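Local coordinates for protein beta-1,3-1,4-glucanase (Caldicellulosiruptor sp. F32, PDB 5H4R) that probably hydrolyses mixed-linkage beta-1,3-1,4-glucans such as lichenan, as a glycoside hydrolase of family 5, and is bound here to cellotetraose, at residues 109-113 with 158-162; 182-186 with 218-222; 57-61 with 99-105; 149-153 with 209-214. The protein carries 1 engineered substitution. All coordinates share one frame; numbering follows the deposited sequence.

Interaction 1: 109-113 with 158-162; sequences GSNFT and TSIKY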
loop_
_atom_site.group_PDB
_atom_site.type_symbol
_atom_site.label_atom_id
_atom_site.label_comp_id
_atom_site.label_asym_id
_atom_site.label_seq_id
_atom_site.Cartn_x
_atom_site.Cartn_y
_atom_site.Cartn_z
ATOM N N GLY A 109 12.091 22.650 10.228
ATOM C CA GLY A 109 13.484 22.910 9.952
ATOM C C GLY A 109 13.920 22.490 8.561
ATOM O O GLY A 109 13.246 21.742 7.840
ATOM N N SER A 110 15.118 22.964 8.193
ATOM C CA SER A 110 15.604 22.729 6.838
ATOM C C SER A 110 15.909 21.263 6.571
ATOM O O SER A 110 15.955 20.861 5.403
ATOM C CB SER A 110 16.851 23.572 6.560
ATOM O OG SER A 110 17.766 23.509 7.642
ATOM N N ASN A 111 16.103 20.443 7.604
ATOM C CA ASN A 111 16.372 19.028 7.372
ATOM C C ASN A 111 15.233 18.136 7.848
ATOM O O ASN A 111 15.454 16.974 8.197
ATOM C CB ASN A 111 17.696 18.598 8.002
ATOM C CG ASN A 111 18.260 17.327 7.332
ATOM O OD1 ASN A 111 17.937 17.034 6.173
ATOM N ND2 ASN A 111 19.078 16.572 8.057
ATOM N N PHE A 112 14.005 18.650 7.828
ATOM C CA PHE A 112 12.790 17.843 7.989
ATOM C C PHE A 112 12.825 16.997 9.262
ATOM O O PHE A 112 12.614 15.775 9.244
ATOM C CB PHE A 112 12.545 16.924 6.776
ATOM C CG PHE A 112 12.586 17.617 5.428
ATOM C CD1 PHE A 112 11.534 18.414 4.995
ATOM C CD2 PHE A 112 13.650 17.406 4.566
ATOM C CE1 PHE A 112 11.565 19.022 3.758
ATOM C CE2 PHE A 112 13.679 18.009 3.316
ATOM C CZ PHE A 112 12.638 18.814 2.910
ATOM N N THR A 113 13.027 17.667 10.383
ATOM C CA THR A 113 12.995 16.972 11.662
ATOM C C THR A 113 11.575 16.548 11.971
ATOM O O THR A 113 10.687 17.400 12.070
ATOM C CB THR A 113 13.517 17.862 12.781
ATOM O OG1 THR A 113 14.846 18.286 12.485
ATOM C CG2 THR A 113 13.521 17.092 14.096
ATOM N N THR A 158 15.902 18.517 -3.476
ATOM C CA THR A 158 15.096 18.541 -2.255
ATOM C C THR A 158 14.419 17.200 -1.996
ATOM O O THR A 158 14.290 16.782 -0.838
ATOM C CB THR A 158 14.075 19.658 -2.358
ATOM O OG1 THR A 158 14.786 20.901 -2.446
ATOM C CG2 THR A 158 13.190 19.684 -1.124
ATOM N N SER A 159 14.008 16.497 -3.048
ATOM C CA SER A 159 13.385 15.191 -2.846
ATOM C C SER A 159 14.369 14.184 -2.260
ATOM O O SER A 159 14.008 13.400 -1.376
ATOM C CB SER A 159 12.815 14.676 -4.165
ATOM O OG SER A 159 11.788 15.541 -4.609
ATOM N N ILE A 160 15.613 14.187 -2.742
ATOM C CA ILE A 160 16.657 13.342 -2.165
ATOM C C ILE A 160 16.828 13.654 -0.685
ATOM O O ILE A 160 16.903 12.750 0.154
ATOM C CB ILE A 160 17.980 13.530 -2.938
ATOM C CG1 ILE A 160 17.869 12.905 -4.335
ATOM C CG2 ILE A 160 19.142 12.914 -2.181
ATOM C CD1 ILE A 160 18.974 13.282 -5.289
ATOM N N LYS A 161 16.893 14.946 -0.345
ATOM C CA LYS A 161 17.068 15.355 1.047
ATOM C C LYS A 161 15.919 14.866 1.910
ATOM O O LYS A 161 16.119 14.429 3.053
ATOM C CB LYS A 161 17.176 16.870 1.121
ATOM C CG LYS A 161 17.481 17.403 2.478
ATOM C CD LYS A 161 17.654 18.934 2.442
ATOM C CE LYS A 161 18.125 19.508 3.768
ATOM N NZ LYS A 161 19.535 19.166 4.098
ATOM N N TYR A 162 14.695 14.947 1.378
ATOM C CA TYR A 162 13.506 14.514 2.110
ATOM C C TYR A 162 13.506 13.009 2.344
ATOM O O TYR A 162 13.290 12.547 3.471
ATOM C CB TYR A 162 12.245 14.938 1.341
ATOM C CG TYR A 162 10.960 14.699 2.107
ATOM C CD1 TYR A 162 10.646 15.474 3.206
ATOM C CD2 TYR A 162 10.048 13.697 1.730
ATOM C CE1 TYR A 162 9.490 15.281 3.924
ATOM C CE2 TYR A 162 8.866 13.499 2.467
ATOM C CZ TYR A 162 8.598 14.305 3.550
ATOM O OH TYR A 162 7.461 14.172 4.322
HETATM O O HOH W 1 19.481 21.490 6.135
HETATM O O HOH W 2 18.465 14.889 4.417
#

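Interaction 2: 182-186 with 218-222; sequences IFEAV and NQVFV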
loop_
_atom_site.group_PDB
_atom_site.type_symbol
_atom_site.label_atom_id
_atom_site.label_comp_id
_atom_site.label_asym_id
_atom_site.label_seq_id
_atom_site.Cartn_x
_atom_site.Cartn_y
_atom_site.Cartn_z
ATOM N N ILE A 182 8.280 -3.997 7.707
ATOM C CA ILE A 182 8.648 -3.748 6.315
ATOM C C ILE A 182 8.577 -2.244 6.078
ATOM O O ILE A 182 7.612 -1.596 6.498
ATOM C CB ILE A 182 7.681 -4.493 5.370
ATOM C CG1 ILE A 182 7.724 -5.995 5.662
ATOM C CG2 ILE A 182 7.977 -4.190 3.895
ATOM C CD1 ILE A 182 6.468 -6.720 5.211
ATOM N N PHE A 183 9.591 -1.678 5.400
ATOM C CA PHE A 183 9.569 -0.267 5.020
ATOM C C PHE A 183 9.212 -0.163 3.545
ATOM O O PHE A 183 9.819 -0.846 2.709
ATOM C CB PHE A 183 10.921 0.425 5.222
ATOM C CG PHE A 183 11.449 0.405 6.637
ATOM C CD1 PHE A 183 10.615 0.234 7.726
ATOM C CD2 PHE A 183 12.804 0.571 6.859
ATOM C CE1 PHE A 183 11.135 0.245 9.020
ATOM C CE2 PHE A 183 13.314 0.597 8.143
ATOM C CZ PHE A 183 12.479 0.427 9.221
ATOM N N GLU A 184 8.311 0.755 3.231
ATOM C CA GLU A 184 7.869 1.037 1.864
ATOM C C GLU A 184 8.274 2.460 1.505
ATOM O O GLU A 184 7.812 3.404 2.148
ATOM C CB GLU A 184 6.341 0.862 1.764
ATOM C CG GLU A 184 5.739 1.275 0.425
ATOM C CD GLU A 184 4.219 1.344 0.475
ATOM O OE1 GLU A 184 3.595 0.324 0.843
ATOM O OE2 GLU A 184 3.639 2.438 0.207
ATOM N N ALA A 185 9.094 2.615 0.457
ATOM C CA ALA A 185 9.796 3.869 0.199
ATOM C C ALA A 185 8.860 5.061 0.201
ATOM O O ALA A 185 9.139 6.106 0.804
ATOM C CB ALA A 185 10.503 3.774 -1.148
ATOM N N VAL A 186 7.772 4.932 -0.551
ATOM C CA VAL A 186 6.854 6.025 -0.819
ATOM C C VAL A 186 5.632 5.350 -1.415
ATOM O O VAL A 186 5.733 4.239 -1.954
ATOM C CB VAL A 186 7.493 7.058 -1.789
ATOM C CG1 VAL A 186 7.860 6.445 -3.115
ATOM C CG2 VAL A 186 6.577 8.259 -1.988
ATOM N N ASN A 218 14.266 5.803 -5.134
ATOM C CA ASN A 218 14.184 4.457 -4.572
ATOM C C ASN A 218 15.560 3.934 -4.196
ATOM O O ASN A 218 15.711 3.264 -3.165
ATOM C CB ASN A 218 13.502 3.494 -5.546
ATOM C CG ASN A 218 11.992 3.616 -5.546
ATOM O OD1 ASN A 218 11.384 4.108 -4.600
ATOM N ND2 ASN A 218 11.367 3.103 -6.611
ATOM N N GLN A 219 16.579 4.288 -4.962
ATOM C CA GLN A 219 17.939 3.905 -4.601
ATOM C C GLN A 219 18.409 4.645 -3.355
ATOM O O GLN A 219 19.058 4.057 -2.479
ATOM C CB GLN A 219 18.878 4.169 -5.777
ATOM C CG GLN A 219 20.265 3.696 -5.521
ATOM C CD GLN A 219 20.363 2.193 -5.523
ATOM O OE1 GLN A 219 20.138 1.537 -6.556
ATOM N NE2 GLN A 219 20.695 1.629 -4.382
ATOM N N VAL A 220 18.078 5.940 -3.245
ATOM C CA VAL A 220 18.400 6.706 -2.045
ATOM C C VAL A 220 17.757 6.070 -0.823
ATOM O O VAL A 220 18.391 5.928 0.241
ATOM C CB VAL A 220 17.953 8.169 -2.235
ATOM C CG1 VAL A 220 18.039 8.957 -0.933
ATOM C CG2 VAL A 220 18.813 8.825 -3.299
ATOM N N PHE A 221 16.488 5.684 -0.952
ATOM C CA PHE A 221 15.767 5.026 0.132
ATOM C C PHE A 221 16.491 3.775 0.598
ATOM O O PHE A 221 16.736 3.594 1.795
ATOM C CB PHE A 221 14.339 4.701 -0.333
ATOM C CG PHE A 221 13.661 3.571 0.418
ATOM C CD1 PHE A 221 13.222 3.743 1.728
ATOM C CD2 PHE A 221 13.427 2.353 -0.199
ATOM C CE1 PHE A 221 12.565 2.690 2.393
ATOM C CE2 PHE A 221 12.768 1.323 0.467
ATOM C CZ PHE A 221 12.345 1.505 1.757
ATOM N N VAL A 222 16.818 2.882 -0.325
ATOM C CA VAL A 222 17.488 1.644 0.064
ATOM C C VAL A 222 18.816 1.956 0.741
ATOM O O VAL A 222 19.126 1.426 1.818
ATOM C CB VAL A 222 17.670 0.723 -1.150
ATOM C CG1 VAL A 222 18.520 -0.495 -0.804
ATOM C CG2 VAL A 222 16.307 0.291 -1.659
#

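Interaction 3: 57-61 with 99-105; sequences FDAAF and IPVSWHN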
loop_
_atom_site.group_PDB
_atom_site.type_symbol
_atom_site.label_atom_id
_atom_site.label_comp_id
_atom_site.label_asym_id
_atom_site.label_seq_id
_atom_site.Cartn_x
_atom_site.Cartn_y
_atom_site.Cartn_z
ATOM N N PHE A 57 -2.972 7.862 9.971
ATOM C CA PHE A 57 -1.752 8.679 9.991
ATOM C C PHE A 57 -1.408 9.278 8.634
ATOM O O PHE A 57 -0.530 10.152 8.556
ATOM C CB PHE A 57 -0.587 7.838 10.493
ATOM C CG PHE A 57 -0.764 7.400 11.916
ATOM C CD1 PHE A 57 -0.608 8.302 12.952
ATOM C CD2 PHE A 57 -1.126 6.116 12.212
ATOM C CE1 PHE A 57 -0.761 7.899 14.289
ATOM C CE2 PHE A 57 -1.315 5.716 13.512
ATOM C CZ PHE A 57 -1.128 6.607 14.557
ATOM N N ASP A 58 -2.097 8.849 7.583
ATOM C CA ASP A 58 -1.937 9.399 6.240
ATOM C C ASP A 58 -2.742 10.672 5.988
ATOM O O ASP A 58 -2.518 11.342 4.975
ATOM C CB ASP A 58 -2.310 8.359 5.168
ATOM C CG ASP A 58 -3.587 7.566 5.481
ATOM O OD1 ASP A 58 -3.737 7.037 6.611
ATOM O OD2 ASP A 58 -4.442 7.472 4.568
ATOM N N ALA A 59 -3.659 11.037 6.876
ATOM C CA ALA A 59 -4.410 12.270 6.704
ATOM C C ALA A 59 -3.447 13.452 6.650
ATOM O O ALA A 59 -2.487 13.542 7.415
ATOM C CB ALA A 59 -5.432 12.444 7.829
ATOM N N ALA A 60 -3.682 14.341 5.702
ATOM C CA ALA A 60 -2.754 15.437 5.471
ATOM C C ALA A 60 -3.512 16.564 4.798
ATOM O O ALA A 60 -4.282 16.331 3.862
ATOM C CB ALA A 60 -1.579 14.990 4.612
ATOM N N PHE A 61 -3.270 17.778 5.274
ATOM C CA PHE A 61 -3.935 18.970 4.783
ATOM C C PHE A 61 -3.320 20.161 5.497
ATOM O O PHE A 61 -2.702 20.022 6.558
ATOM C CB PHE A 61 -5.451 18.911 5.018
ATOM C CG PHE A 61 -5.844 18.474 6.396
ATOM C CD1 PHE A 61 -5.958 19.401 7.421
ATOM C CD2 PHE A 61 -6.141 17.151 6.652
ATOM C CE1 PHE A 61 -6.338 19.006 8.696
ATOM C CE2 PHE A 61 -6.523 16.738 7.921
ATOM C CZ PHE A 61 -6.624 17.678 8.941
ATOM N N ILE A 99 0.344 0.582 7.612
ATOM C CA ILE A 99 0.151 1.825 8.341
ATOM C C ILE A 99 0.718 2.950 7.490
ATOM O O ILE A 99 1.905 3.299 7.610
ATOM C CB ILE A 99 0.820 1.765 9.721
ATOM C CG1 ILE A 99 0.249 0.611 10.542
ATOM C CG2 ILE A 99 0.588 3.105 10.461
ATOM C CD1 ILE A 99 1.070 0.321 11.843
ATOM N N PRO A 100 -0.074 3.499 6.575
ATOM C CA PRO A 100 0.415 4.622 5.766
ATOM C C PRO A 100 0.573 5.856 6.630
ATOM O O PRO A 100 -0.269 6.148 7.490
ATOM C CB PRO A 100 -0.681 4.796 4.711
ATOM C CG PRO A 100 -1.928 4.272 5.372
ATOM C CD PRO A 100 -1.461 3.131 6.244
ATOM N N VAL A 101 1.663 6.593 6.407
ATOM C CA VAL A 101 1.953 7.773 7.215
ATOM C C VAL A 101 2.282 8.940 6.295
ATOM O O VAL A 101 3.208 8.853 5.480
ATOM C CB VAL A 101 3.117 7.549 8.192
ATOM C CG1 VAL A 101 3.311 8.804 9.029
ATOM C CG2 VAL A 101 2.835 6.341 9.078
ATOM N N SER A 102 1.599 10.055 6.494
ATOM C CA SER A 102 1.998 11.304 5.854
ATOM C C SER A 102 2.799 12.108 6.868
ATOM O O SER A 102 2.310 12.387 7.965
ATOM C CB SER A 102 0.789 12.083 5.358
ATOM O OG SER A 102 0.132 11.324 4.367
ATOM N N TRP A 103 4.030 12.475 6.500
ATOM C CA TRP A 103 4.933 13.135 7.443
ATOM C C TRP A 103 5.022 14.646 7.275
ATOM O O TRP A 103 5.522 15.315 8.191
ATOM C CB TRP A 103 6.358 12.563 7.326
ATOM C CG TRP A 103 6.429 11.068 7.410
ATOM C CD1 TRP A 103 6.346 10.182 6.371
ATOM C CD2 TRP A 103 6.539 10.271 8.613
ATOM N NE1 TRP A 103 6.408 8.893 6.848
ATOM C CE2 TRP A 103 6.527 8.923 8.217
ATOM C CE3 TRP A 103 6.642 10.575 9.981
ATOM C CZ2 TRP A 103 6.625 7.882 9.120
ATOM C CZ3 TRP A 103 6.718 9.533 10.883
ATOM C CH2 TRP A 103 6.730 8.189 10.437
ATOM N N HIS A 104 4.597 15.198 6.131
ATOM C CA HIS A 104 4.960 16.585 5.827
ATOM C C HIS A 104 4.282 17.601 6.737
ATOM O O HIS A 104 4.797 18.726 6.856
ATOM C CB HIS A 104 4.685 16.915 4.350
ATOM C CG HIS A 104 3.248 17.182 4.018
ATOM N ND1 HIS A 104 2.411 16.210 3.510
ATOM C CD2 HIS A 104 2.514 18.318 4.070
ATOM C CE1 HIS A 104 1.219 16.731 3.286
ATOM N NE2 HIS A 104 1.254 18.011 3.612
ATOM N N ASN A 105 3.161 17.259 7.392
ATOM C CA ASN A 105 2.568 18.159 8.374
ATOM C C ASN A 105 3.187 18.002 9.746
ATOM O O ASN A 105 2.687 18.601 10.709
ATOM C CB ASN A 105 1.052 17.940 8.491
ATOM C CG ASN A 105 0.308 18.284 7.225
ATOM O OD1 ASN A 105 -0.386 17.434 6.664
ATOM N ND2 ASN A 105 0.433 19.524 6.769
HETATM O O HOH W 3 -2.301 5.070 9.056
HETATM O O HOH W 4 -0.389 13.324 8.954
#

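Interaction 4: 149-153 with 209-214; sequences YYPNS and DAVEAI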
loop_
_atom_site.group_PDB
_atom_site.type_symbol
_atom_site.label_atom_id
_atom_site.label_comp_id
_atom_site.label_asym_id
_atom_site.label_seq_id
_atom_site.Cartn_x
_atom_site.Cartn_y
_atom_site.Cartn_z
ATOM N N TYR A 149 8.511 15.263 -1.250
ATOM C CA TYR A 149 8.823 14.249 -2.266
ATOM C C TYR A 149 8.217 14.713 -3.588
ATOM O O TYR A 149 6.992 14.818 -3.711
ATOM C CB TYR A 149 8.276 12.872 -1.866
ATOM C CG TYR A 149 8.711 11.738 -2.776
ATOM C CD1 TYR A 149 8.304 11.688 -4.106
ATOM C CD2 TYR A 149 9.563 10.728 -2.309
ATOM C CE1 TYR A 149 8.711 10.671 -4.943
ATOM C CE2 TYR A 149 9.964 9.705 -3.145
ATOM C CZ TYR A 149 9.531 9.679 -4.449
ATOM O OH TYR A 149 9.941 8.654 -5.273
ATOM N N TYR A 150 9.060 15.025 -4.568
ATOM C CA TYR A 150 8.519 15.330 -5.887
ATOM C C TYR A 150 9.448 14.795 -6.981
ATOM O O TYR A 150 10.624 15.186 -7.049
ATOM C CB TYR A 150 8.279 16.835 -6.058
ATOM C CG TYR A 150 7.178 17.120 -7.044
ATOM C CD1 TYR A 150 5.842 16.827 -6.727
ATOM C CD2 TYR A 150 7.459 17.611 -8.316
ATOM C CE1 TYR A 150 4.826 17.058 -7.627
ATOM C CE2 TYR A 150 6.456 17.838 -9.224
ATOM C CZ TYR A 150 5.136 17.570 -8.877
ATOM O OH TYR A 150 4.175 17.800 -9.827
ATOM N N PRO A 151 8.956 13.914 -7.877
ATOM C CA PRO A 151 9.871 13.197 -8.789
ATOM C C PRO A 151 10.102 13.879 -10.133
ATOM O O PRO A 151 9.649 13.417 -11.188
ATOM C CB PRO A 151 9.165 11.853 -8.954
ATOM C CG PRO A 151 7.696 12.232 -8.947
ATOM C CD PRO A 151 7.595 13.324 -7.902
ATOM N N ASN A 152 10.824 14.997 -10.124
ATOM C CA ASN A 152 11.334 15.541 -11.368
ATOM C C ASN A 152 12.677 16.206 -11.108
ATOM O O ASN A 152 13.109 16.362 -9.961
ATOM C CB ASN A 152 10.312 16.476 -12.049
ATOM C CG ASN A 152 10.030 17.763 -11.287
ATOM O OD1 ASN A 152 10.664 18.095 -10.278
ATOM N ND2 ASN A 152 9.051 18.519 -11.804
ATOM N N SER A 153 13.355 16.564 -12.199
ATOM C CA SER A 153 14.706 17.108 -12.067
ATOM C C SER A 153 14.689 18.428 -11.319
ATOM O O SER A 153 15.594 18.704 -10.522
ATOM C CB SER A 153 15.357 17.261 -13.446
ATOM O OG SER A 153 15.743 15.985 -13.942
ATOM N N ASP A 209 11.699 11.665 -17.395
ATOM C CA ASP A 209 12.426 12.283 -16.290
ATOM C C ASP A 209 11.853 11.855 -14.939
ATOM O O ASP A 209 12.603 11.593 -13.990
ATOM C CB ASP A 209 12.371 13.795 -16.453
ATOM C CG ASP A 209 13.030 14.536 -15.311
ATOM O OD1 ASP A 209 14.272 14.493 -15.187
ATOM O OD2 ASP A 209 12.306 15.198 -14.554
ATOM N N ALA A 210 10.529 11.762 -14.839
ATOM C CA ALA A 210 9.905 11.374 -13.574
ATOM C C ALA A 210 10.199 9.913 -13.238
ATOM O O ALA A 210 10.457 9.567 -12.074
ATOM C CB ALA A 210 8.403 11.644 -13.635
ATOM N N VAL A 211 10.193 9.043 -14.245
ATOM C CA VAL A 211 10.548 7.640 -14.026
ATOM C C VAL A 211 11.984 7.525 -13.534
ATOM O O VAL A 211 12.285 6.764 -12.599
ATOM C CB VAL A 211 10.311 6.843 -15.321
ATOM C CG1 VAL A 211 10.943 5.431 -15.235
ATOM C CG2 VAL A 211 8.834 6.713 -15.592
ATOM N N GLU A 212 12.885 8.315 -14.119
ATOM C CA GLU A 212 14.281 8.304 -13.694
ATOM C C GLU A 212 14.422 8.840 -12.277
ATOM O O GLU A 212 15.207 8.318 -11.478
ATOM C CB GLU A 212 15.127 9.129 -14.664
ATOM C CG GLU A 212 15.210 8.517 -16.063
ATOM C CD GLU A 212 15.820 7.119 -16.077
ATOM O OE1 GLU A 212 17.016 6.999 -15.726
ATOM O OE2 GLU A 212 15.102 6.141 -16.427
ATOM N N ALA A 213 13.685 9.898 -11.955
ATOM C CA ALA A 213 13.760 10.452 -10.617
ATOM C C ALA A 213 13.296 9.439 -9.585
ATOM O O ALA A 213 13.876 9.351 -8.502
ATOM C CB ALA A 213 12.918 11.724 -10.534
ATOM N N ILE A 214 12.248 8.672 -9.906
ATOM C CA ILE A 214 11.735 7.662 -8.977
ATOM C C ILE A 214 12.770 6.566 -8.777
ATOM O O ILE A 214 12.955 6.074 -7.654
ATOM C CB ILE A 214 10.385 7.101 -9.471
ATOM C CG1 ILE A 214 9.276 8.138 -9.282
ATOM C CG2 ILE A 214 9.982 5.826 -8.679
ATOM C CD1 ILE A 214 8.005 7.804 -9.985
#

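Interaction 1: 109-113 with 158-162
Phe112 ends a type I beta turn that starts at Gly109, and its CA lies 6.8 Å from the CA of Tyr162 on helix 156-173. The turn is closed by the bond from Phe112 N to Gly109 O. The phenyl ring reaches the helix. Tyr162 meets it in a T-shaped (edge-to-face) stack, with the ring planes at 86° and the centroids 4.9 Å apart. The tyrosine supplies the edge: its CD1 sits over the centre of the Phe112 face. Tyr162 CG is anti to the backbone N (chi1 -172°), which brings the CD1 edge of the tyrosine to the face of the phenylalanine. Its hydroxyl is hydrogen-bonded to Asp143 OD2. At the rim of the Phe112 ring lie Thr158 CG2 and Lys161 CG, the latter 3.9 Å from Phe112 CE2. The turn joins the short antiparallel strands 107-108 and 113-114, so this is a beta hairpin after the second barrel strand, resting on the helix that follows the third strand of the TIM barrel. Replacing Phe112 by an alanine is likely to leave the Tyr162 edge without its aromatic face and to open a gap between hairpin and helix. The outer side of the contact is polar. The Lys161 chain runs extended and bends only at chi4 (70°), bringing NZ to Asn111 OD1 in a weak hydrogen bond of 3.4 Å. One water accepts from Lys161 NZ and also bonds Ser110 OG. A second water donates to both Asn111 OD1 and Lys161 O.

Interaction 2: 182-186 with 218-222
Ala185 and Phe221 carry this buried contact, and their interaction is CH-pi. The methyl of Ala185 lies over one face of the Phe221 ring, 3.6 Å from CB to the centroid and 20° off the ring normal. It is displaced toward the CD2 side, where Ala185 CB comes within 3.4 Å of Phe221 CD2. The ring gets there because Phe221 CG is turned away from the backbone N (chi1 157°), which carries the ring across to Ala185, just past the end of the strand.

Apolar contact at the ring edge comes next. Phe183 CB lies in the plane of the ring, 3.9 Å from Phe221 CZ. The phenyl group of Phe183 itself leads away from Phe221 and meets Trp167. Trp167 also packs edge-to-face with Phe221, so the two phenylalanines share one aromatic neighbour.

Polar groups touch the contact without bonding across it. Phe183 O is near the ring plane, 3.6 Å from Phe221 CZ. Asn218 turns its OD1 to the Ala185 methyl at 3.6 Å, while its ND2 is held by Pro240 O. Ala185 O is satisfied by Trp167 NE1. Glu184 points the other way, into the barrel, where its carboxylate forms a salt bridge with Arg98 and a hydrogen bond with Asn139.

Strand 181-184 is the fourth of the eight parallel strands, and helix 205-226 follows it in the chain. Phe183 on the strand and Ala185 just after it face the helix, while Glu184 faces inward: the layered beta-alpha packing of a TIM barrel.

Interaction 3: 57-61 with 99-105
Ser102 and Asn105 bond Phe57, Asp58 and Phe61 in this buried loop-to-loop contact, where the chain leaves the first and second strands of the barrel. Ser102 makes two of the bonds. Its N gives a nearly straight bond to Phe57 O (3.0 Å, 168°), approaching from above the carbonyl plane. Its OG donates to Asp58 O at 2.7 Å and also bonds His142 N. Asn105 holds the far end: OD1 accepts from Phe61 N at 3.2 Å and lies 3.4 Å from Ala60 CB. With CG anti to the carbonyl carbon (chi1 -65°), the amide reaches the 57-61 backbone. A leucine at Asn105 would probably leave Phe61 N without its acceptor and let this end of the loop shift. Ala60 CB also meets His104 CE1 at 3.6 Å. Asp58 lies beside the Pro100 ring, its carboxylate bonded to the backbone N of Asn55 and Thr56; its side chain is about 5 Å from a bound glucose unit. A water accepts from Phe57 N and can donate to Pro100 O. Phe57 CD2 touches Ile99 CG2 at 3.9 Å. The Phe57 ring continues to helix 116-131, where Trp118 packs edge-to-face, while Phe61 and Asn105 lie against helix 72-75.

Interaction 4: 149-153 with 209-214
Asp209 begins the contact at Ser153. Its OD2 accepts from Ser153 N at 2.9 Å, using its syn lone pair. OD1 accepts from Ser153 OG in a very short bond modelled at 2.4 Å, a length that is doubtful. With chi1 at 177° the Asp209 carboxylate extends away from its backbone N and reaches the loop. OD2 also lies 3.4 Å from Asn152 CB. One residue on, Ala210 presents its CA to Pro151 O at 3.2 Å, a CA-H...O contact. This carbonyl is buried and has no conventional hydrogen-bond partner in the model. A turn further along, Ala213 sets its methyl against Pro151, 3.6 Å from CB to Pro151 C. Ile214 closes the row. Its CG1 packs on Pro151 CB at 3.7 Å, and the hydroxyl of Tyr149 reaches the same CG1 from across. Pro151 is the centre of an inverse gamma turn, which bends the chain against the helix. The loop leads from the third barrel strand into helix 156-173. Here it packs on the N-terminal half of helix 205-226, as a beta-alpha loop of a TIM barrel set against the helix that follows the fourth strand, at the C-terminal end of the strands.

Overall arrangement
Along the chain interaction 3 closes first, before any of the others opens. Interaction 1 closes before interaction 2 begins, while the segments of interaction 4 alternate with those of both. Interactions 2 and 4 share helix 205-226, and their centres are 14 Å apart. Interaction 1 lies about 15 to 16 Å from each of the others, centre to centre, and touches all three. Tyr162 meets His104 and Trp103 of interaction 3, and Ser159 probably hydrogen-bonds Tyr150 of interaction 4. Interactions 3 and 4 are farthest apart, about 21 Å centre to centre. Together the four join loops after the first three barrel strands, the fourth strand, and helices 156-173 and 205-226. Among interactions 2, 3 and 4, interaction 3 comes nearest the glycan.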